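NAD dependent epimerase/dehydratase family (uncultured archaeon MedDCM-OCT-S05-C57, PDB 5Y1F) probably oxidises the side-chain hydroxyl of L-threonine as a monomeric, NAD+-binding threonine dehydrogenase of the epimerase/dehydratase family. Local coordinates at residues D168-R182 / L239-Y253. Numbering follows the deposited sequence.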
loop_
_atom_site.group_PDB
_atom_site.type_symbol
_atom_site.label_atom_id
_atom_site.label_comp_id
_atom_site.label_asym_id
_atom_site.label_seq_id
_atom_site.Cartn_x
_atom_site.Cartn_y
_atom_site.Cartn_z
ATOM N N ASP A 168 -10.181 4.237 13.719
ATOM C CA ASP A 168 -11.155 5.301 13.946
ATOM C C ASP A 168 -11.607 5.364 15.400
ATOM O O ASP A 168 -11.858 6.453 15.909
ATOM C CB ASP A 168 -12.283 5.225 12.928
ATOM C CG ASP A 168 -11.868 5.715 11.544
ATOM O OD1 ASP A 168 -10.832 6.379 11.351
ATOM O OD2 ASP A 168 -12.632 5.462 10.577
ATOM N N THR A 169 -11.643 4.238 16.092
ATOM C CA THR A 169 -11.860 4.227 17.540
ATOM C C THR A 169 -10.739 4.951 18.260
ATOM O O THR A 169 -10.991 5.753 19.168
ATOM C CB THR A 169 -11.961 2.821 18.064
ATOM O OG1 THR A 169 -13.094 2.185 17.475
ATOM C CG2 THR A 169 -12.080 2.786 19.589
ATOM N N TYR A 170 -9.501 4.754 17.867
ATOM C CA TYR A 170 -8.414 5.467 18.513
ATOM C C TYR A 170 -8.496 6.929 18.255
ATOM O O TYR A 170 -8.129 7.742 19.126
ATOM C CB TYR A 170 -7.060 4.872 18.123
ATOM C CG TYR A 170 -6.628 3.744 19.079
ATOM C CD1 TYR A 170 -5.635 3.972 20.072
ATOM C CD2 TYR A 170 -7.271 2.544 19.103
ATOM C CE1 TYR A 170 -5.308 3.001 20.984
ATOM C CE2 TYR A 170 -6.967 1.595 20.066
ATOM C CZ TYR A 170 -5.916 1.816 20.950
ATOM O OH TYR A 170 -5.560 0.839 21.880
ATOM N N PHE A 171 -8.938 7.343 17.073
ATOM C CA PHE A 171 -9.120 8.723 16.817
ATOM C C PHE A 171 -10.250 9.309 17.697
ATOM O O PHE A 171 -10.038 10.323 18.390
ATOM C CB PHE A 171 -9.421 8.992 15.325
ATOM C CG PHE A 171 -9.791 10.411 15.037
ATOM C CD1 PHE A 171 -8.883 11.398 15.177
ATOM C CD2 PHE A 171 -11.081 10.759 14.717
ATOM C CE1 PHE A 171 -9.221 12.718 15.022
ATOM C CE2 PHE A 171 -11.414 12.076 14.534
ATOM C CZ PHE A 171 -10.492 13.047 14.669
ATOM N N LYS A 172 -11.440 8.712 17.658
ATOM C CA LYS A 172 -12.568 9.307 18.368
ATOM C C LYS A 172 -12.440 9.190 19.865
ATOM O O LYS A 172 -12.806 10.126 20.598
ATOM C CB LYS A 172 -13.860 8.622 17.955
ATOM C CG LYS A 172 -14.232 8.853 16.520
ATOM C CD LYS A 172 -15.548 8.175 16.188
ATOM C CE LYS A 172 -16.592 9.162 15.720
ATOM N NZ LYS A 172 -17.391 8.512 14.655
ATOM N N GLU A 173 -12.083 8.024 20.365
ATOM C CA GLU A 173 -12.100 7.757 21.804
ATOM C C GLU A 173 -10.804 8.190 22.443
ATOM O O GLU A 173 -10.782 8.609 23.604
ATOM C CB GLU A 173 -12.326 6.289 22.085
ATOM C CG GLU A 173 -13.669 5.786 21.683
ATOM C CD GLU A 173 -13.955 4.360 22.103
ATOM O OE1 GLU A 173 -13.123 3.714 22.802
ATOM O OE2 GLU A 173 -15.037 3.905 21.637
ATOM N N HIS A 174 -9.686 8.124 21.719
ATOM C CA HIS A 174 -8.368 8.344 22.328
ATOM C C HIS A 174 -7.670 9.571 21.794
ATOM O O HIS A 174 -6.555 9.870 22.226
ATOM C CB HIS A 174 -7.506 7.071 22.233
ATOM C CG HIS A 174 -8.082 5.909 22.986
ATOM N ND1 HIS A 174 -8.287 4.663 22.448
ATOM C CD2 HIS A 174 -8.625 5.868 24.231
ATOM C CE1 HIS A 174 -8.882 3.883 23.341
ATOM N NE2 HIS A 174 -9.125 4.607 24.416
ATOM N N GLY A 175 -8.260 10.276 20.838
ATOM C CA GLY A 175 -7.640 11.470 20.291
ATOM C C GLY A 175 -6.362 11.229 19.504
ATOM O O GLY A 175 -5.630 12.170 19.243
ATOM N N ILE A 176 -6.169 10.031 18.974
ATOM C CA ILE A 176 -4.960 9.746 18.178
ATOM C C ILE A 176 -5.180 10.156 16.743
ATOM O O ILE A 176 -6.131 9.719 16.097
ATOM C CB ILE A 176 -4.588 8.268 18.248
ATOM C CG1 ILE A 176 -4.310 7.848 19.685
ATOM C CG2 ILE A 176 -3.416 7.967 17.339
ATOM C CD1 ILE A 176 -3.390 8.741 20.465
ATOM N N ASP A 177 -4.305 11.016 16.247
ATOM C CA ASP A 177 -4.397 11.467 14.849
ATOM C C ASP A 177 -3.770 10.407 13.943
ATOM O O ASP A 177 -2.562 10.413 13.687
ATOM C CB ASP A 177 -3.714 12.824 14.698
ATOM C CG ASP A 177 -3.806 13.372 13.317
ATOM O OD1 ASP A 177 -4.404 12.715 12.437
ATOM O OD2 ASP A 177 -3.450 14.540 13.131
ATOM N N VAL A 178 -4.613 9.441 13.605
ATOM C CA VAL A 178 -4.261 8.351 12.697
ATOM C C VAL A 178 -4.983 8.562 11.370
ATOM O O VAL A 178 -6.206 8.861 11.357
ATOM C CB VAL A 178 -4.593 6.983 13.309
ATOM C CG1 VAL A 178 -6.015 6.896 13.827
ATOM C CG2 VAL A 178 -4.340 5.862 12.319
ATOM N N ARG A 179 -4.233 8.473 10.267
ATOM C CA ARG A 179 -4.756 8.681 8.920
ATOM C C ARG A 179 -4.396 7.474 8.090
ATOM O O ARG A 179 -3.409 6.773 8.348
ATOM C CB ARG A 179 -4.141 9.948 8.331
ATOM C CG ARG A 179 -4.406 11.159 9.198
ATOM C CD ARG A 179 -3.663 12.374 8.742
ATOM N NE ARG A 179 -3.790 13.456 9.732
ATOM C CZ ARG A 179 -3.534 14.748 9.486
ATOM N NH1 ARG A 179 -3.202 15.169 8.291
ATOM N NH2 ARG A 179 -3.657 15.629 10.493
ATOM N N GLY A 180 -5.209 7.218 7.071
ATOM C CA GLY A 180 -4.966 6.098 6.195
ATOM C C GLY A 180 -5.697 6.222 4.875
ATOM O O GLY A 180 -6.622 7.028 4.712
ATOM N N ILE A 181 -5.222 5.429 3.922
ATOM C CA ILE A 181 -5.725 5.395 2.555
ATOM C C ILE A 181 -6.059 3.958 2.230
ATOM O O ILE A 181 -5.259 3.025 2.547
ATOM C CB ILE A 181 -4.674 5.922 1.587
ATOM C CG1 ILE A 181 -4.432 7.417 1.810
ATOM C CG2 ILE A 181 -5.070 5.659 0.146
ATOM C CD1 ILE A 181 -3.203 7.957 1.127
ATOM N N ARG A 182 -7.178 3.760 1.540
ATOM C CA ARG A 182 -7.487 2.454 0.916
ATOM C C ARG A 182 -6.717 2.354 -0.400
ATOM O O ARG A 182 -7.236 2.675 -1.449
ATOM C CB ARG A 182 -8.978 2.345 0.654
ATOM C CG ARG A 182 -9.819 2.220 1.895
ATOM C CD ARG A 182 -11.274 2.451 1.626
ATOM N NE ARG A 182 -12.077 2.206 2.814
ATOM C CZ ARG A 182 -13.330 2.615 2.961
ATOM N NH1 ARG A 182 -13.943 3.334 2.003
ATOM N NH2 ARG A 182 -13.992 2.299 4.059
ATOM N N LEU A 239 -1.677 13.611 2.447
ATOM C CA LEU A 239 -2.666 13.358 3.474
ATOM C C LEU A 239 -2.075 13.630 4.859
ATOM O O LEU A 239 -2.696 14.265 5.696
ATOM C CB LEU A 239 -3.153 11.902 3.388
ATOM C CG LEU A 239 -4.065 11.454 4.554
ATOM C CD1 LEU A 239 -5.254 12.384 4.718
ATOM C CD2 LEU A 239 -4.523 10.006 4.294
ATOM N N MET A 240 -0.866 13.169 5.092
ATOM C CA MET A 240 -0.238 13.397 6.392
ATOM C C MET A 240 0.018 14.847 6.703
ATOM O O MET A 240 0.034 15.218 7.888
ATOM C CB MET A 240 1.023 12.559 6.503
ATOM C CG MET A 240 0.733 11.065 6.679
ATOM S SD MET A 240 -0.051 10.626 8.238
ATOM C CE MET A 240 1.348 10.575 9.333
ATOM N N ASP A 241 0.237 15.661 5.684
ATOM C CA ASP A 241 0.479 17.092 5.886
ATOM C C ASP A 241 -0.753 17.909 5.987
ATOM O O ASP A 241 -0.646 19.085 6.383
ATOM C CB ASP A 241 1.245 17.667 4.710
ATOM C CG ASP A 241 2.686 17.383 4.772
ATOM O OD1 ASP A 241 3.178 16.990 5.844
ATOM O OD2 ASP A 241 3.334 17.548 3.714
ATOM N N ALA A 242 -1.937 17.399 5.678
ATOM C CA ALA A 242 -3.138 18.205 5.705
ATOM C C ALA A 242 -3.437 18.682 7.129
ATOM O O ALA A 242 -3.236 17.965 8.091
ATOM C CB ALA A 242 -4.299 17.419 5.175
ATOM N N PRO A 243 -4.086 19.850 7.276
ATOM C CA PRO A 243 -4.559 20.189 8.617
ATOM C C PRO A 243 -5.614 19.205 9.049
ATOM O O PRO A 243 -6.533 18.886 8.297
ATOM C CB PRO A 243 -5.142 21.599 8.459
ATOM C CG PRO A 243 -4.856 22.042 7.070
ATOM C CD PRO A 243 -4.367 20.884 6.262
ATOM N N LEU A 244 -5.561 18.797 10.306
ATOM C CA LEU A 244 -6.490 17.805 10.782
ATOM C C LEU A 244 -7.935 18.244 10.603
ATOM O O LEU A 244 -8.797 17.430 10.274
ATOM C CB LEU A 244 -6.222 17.502 12.256
ATOM C CG LEU A 244 -7.154 16.520 12.943
ATOM C CD1 LEU A 244 -7.159 15.169 12.243
ATOM C CD2 LEU A 244 -6.715 16.409 14.409
ATOM N N ASP A 245 -8.234 19.518 10.875
ATOM C CA ASP A 245 -9.606 19.987 10.791
ATOM C C ASP A 245 -10.205 19.920 9.402
ATOM O O ASP A 245 -11.446 19.947 9.270
ATOM C CB ASP A 245 -9.798 21.379 11.410
ATOM C CG ASP A 245 -9.357 22.491 10.500
ATOM O OD1 ASP A 245 -10.023 23.553 10.507
ATOM O OD2 ASP A 245 -8.353 22.324 9.772
ATOM N N SER A 246 -9.365 19.799 8.378
ATOM C CA SER A 246 -9.880 19.694 7.011
ATOM C C SER A 246 -10.357 18.272 6.657
ATOM O O SER A 246 -11.012 18.066 5.641
ATOM C CB SER A 246 -8.839 20.154 5.998
ATOM O OG SER A 246 -8.654 21.560 6.047
ATOM N N LEU A 247 -10.036 17.296 7.492
ATOM C CA LEU A 247 -10.351 15.885 7.168
ATOM C C LEU A 247 -11.707 15.472 7.654
ATOM O O LEU A 247 -12.017 15.526 8.837
ATOM C CB LEU A 247 -9.274 14.980 7.776
ATOM C CG LEU A 247 -7.834 15.294 7.359
ATOM C CD1 LEU A 247 -6.868 14.323 8.026
ATOM C CD2 LEU A 247 -7.659 15.306 5.853
ATOM N N ASN A 248 -12.524 14.992 6.738
ATOM C CA ASN A 248 -13.777 14.380 7.087
ATOM C C ASN A 248 -13.719 12.875 7.292
ATOM O O ASN A 248 -14.690 12.266 7.749
ATOM C CB ASN A 248 -14.843 14.757 6.075
ATOM C CG ASN A 248 -15.175 16.228 6.129
ATOM O OD1 ASN A 248 -15.613 16.704 7.184
ATOM N ND2 ASN A 248 -14.855 16.980 5.086
ATOM N N TYR A 249 -12.607 12.270 6.885
ATOM C CA TYR A 249 -12.335 10.849 7.084
ATOM C C TYR A 249 -10.939 10.760 7.702
ATOM O O TYR A 249 -10.178 11.699 7.651
ATOM C CB TYR A 249 -12.438 10.111 5.749
ATOM C CG TYR A 249 -13.826 10.201 5.204
ATOM C CD1 TYR A 249 -14.212 11.287 4.413
ATOM C CD2 TYR A 249 -14.804 9.287 5.556
ATOM C CE1 TYR A 249 -15.526 11.460 4.037
ATOM C CE2 TYR A 249 -16.123 9.471 5.172
ATOM C CZ TYR A 249 -16.456 10.559 4.408
ATOM O OH TYR A 249 -17.791 10.687 4.077
ATOM N N HIS A 250 -10.632 9.605 8.287
ATOM C CA HIS A 250 -9.400 9.441 9.043
ATOM C C HIS A 250 -8.616 8.248 8.536
ATOM O O HIS A 250 -7.670 8.428 7.761
ATOM C CB HIS A 250 -9.686 9.453 10.545
ATOM C CG HIS A 250 -10.202 10.775 10.978
ATOM N ND1 HIS A 250 -11.515 11.172 10.879
ATOM C CD2 HIS A 250 -9.484 11.884 11.208
ATOM C CE1 HIS A 250 -11.578 12.466 11.188
ATOM N NE2 HIS A 250 -10.362 12.922 11.343
ATOM N N SER A 251 -9.063 7.035 8.844
ATOM C CA SER A 251 -8.290 5.819 8.550
ATOM C C SER A 251 -8.433 5.274 7.143
ATOM O O SER A 251 -7.696 4.371 6.743
ATOM C CB SER A 251 -8.730 4.682 9.467
ATOM O OG SER A 251 -10.037 4.239 9.145
ATOM N N ASN A 252 -9.357 5.796 6.354
ATOM C CA ASN A 252 -9.892 5.039 5.253
ATOM C C ASN A 252 -10.307 5.814 4.011
ATOM O O ASN A 252 -11.251 5.435 3.349
ATOM C CB ASN A 252 -11.079 4.227 5.755
ATOM C CG ASN A 252 -12.192 5.078 6.283
ATOM O OD1 ASN A 252 -12.126 6.322 6.315
ATOM N ND2 ASN A 252 -13.235 4.386 6.814
ATOM N N TYR A 253 -9.528 6.792 3.604
ATOM C CA TYR A 253 -9.840 7.473 2.342
ATOM C C TYR A 253 -9.800 6.560 1.158
ATOM O O TYR A 253 -8.740 5.986 0.857
ATOM C CB TYR A 253 -8.884 8.619 2.096
ATOM C CG TYR A 253 -9.279 9.919 2.805
ATOM C CD1 TYR A 253 -10.228 10.784 2.235
ATOM C CD2 TYR A 253 -8.714 10.288 4.019
ATOM C CE1 TYR A 253 -10.634 11.937 2.867
ATOM C CE2 TYR A 253 -9.078 11.480 4.606
ATOM C CZ TYR A 253 -10.074 12.250 4.071
ATOM O OH TYR A 253 -10.435 13.455 4.720
HETATM O O HOH W 1 -12.626 7.547 8.703
#
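In the NAD-binding Rossmann fold, strand 178-187 meets the start of the short strand 253-254, and backbone bonds run from Gly180 and Arg182 to His250 and Tyr253. Gly180 N donates to His250 O (2.8 Å), Tyr253 N to Gly180 O, and Arg182 N to Tyr253 O. Ile181 and Tyr253 form a parallel bridge. Gly180 CA comes within 3.3 Å of Ser251 O.

Arg179 ties the strand to the end of helix 229-241. Its extended chain brings Arg179 NH1 to two carbonyls, Leu239 O and Ala242 O, each 2.8 Å away. Leu239 O lies in the guanidinium plane and also accepts from Ala242 N. Along its NE/NH2 edge Arg179 grips the Asp177 carboxylate side-on, OD1 taking NE and OD2 taking NH2. This salt bridge helps fix the rotation of the guanidinium, and Leu247 CD1 lies 3.6 Å from Arg179 NE over one face. Replacing Arg179 by alanine would probably leave the Asp177 carboxylate without its charged mate and take the NH1 donor from both Leu239 O and Ala242 O.

Helix 155-174 is the crossover helix between the parallel strands 125-131 and 178-187. From this helix, Phe171 stacks face to face on the His250 ring, centroids 3.8 Å apart and planes at 17°. With chi1 at 173°, the Phe171 ring swings away from the backbone N and lies over His250.

Asp168 OD1 accepts from Ser251 N (3.1 Å) through its syn lone pair. A water bridges Asp168 OD2, His250 N and Asn252 OD1. Arg182 lies alongside Asn252, with Asn252 O over one guanidinium face; its salt bridge is to Glu164, whose carboxylate also takes Asn252 ND2. The Arg182 side chain is about 7 Å from the bound NAD.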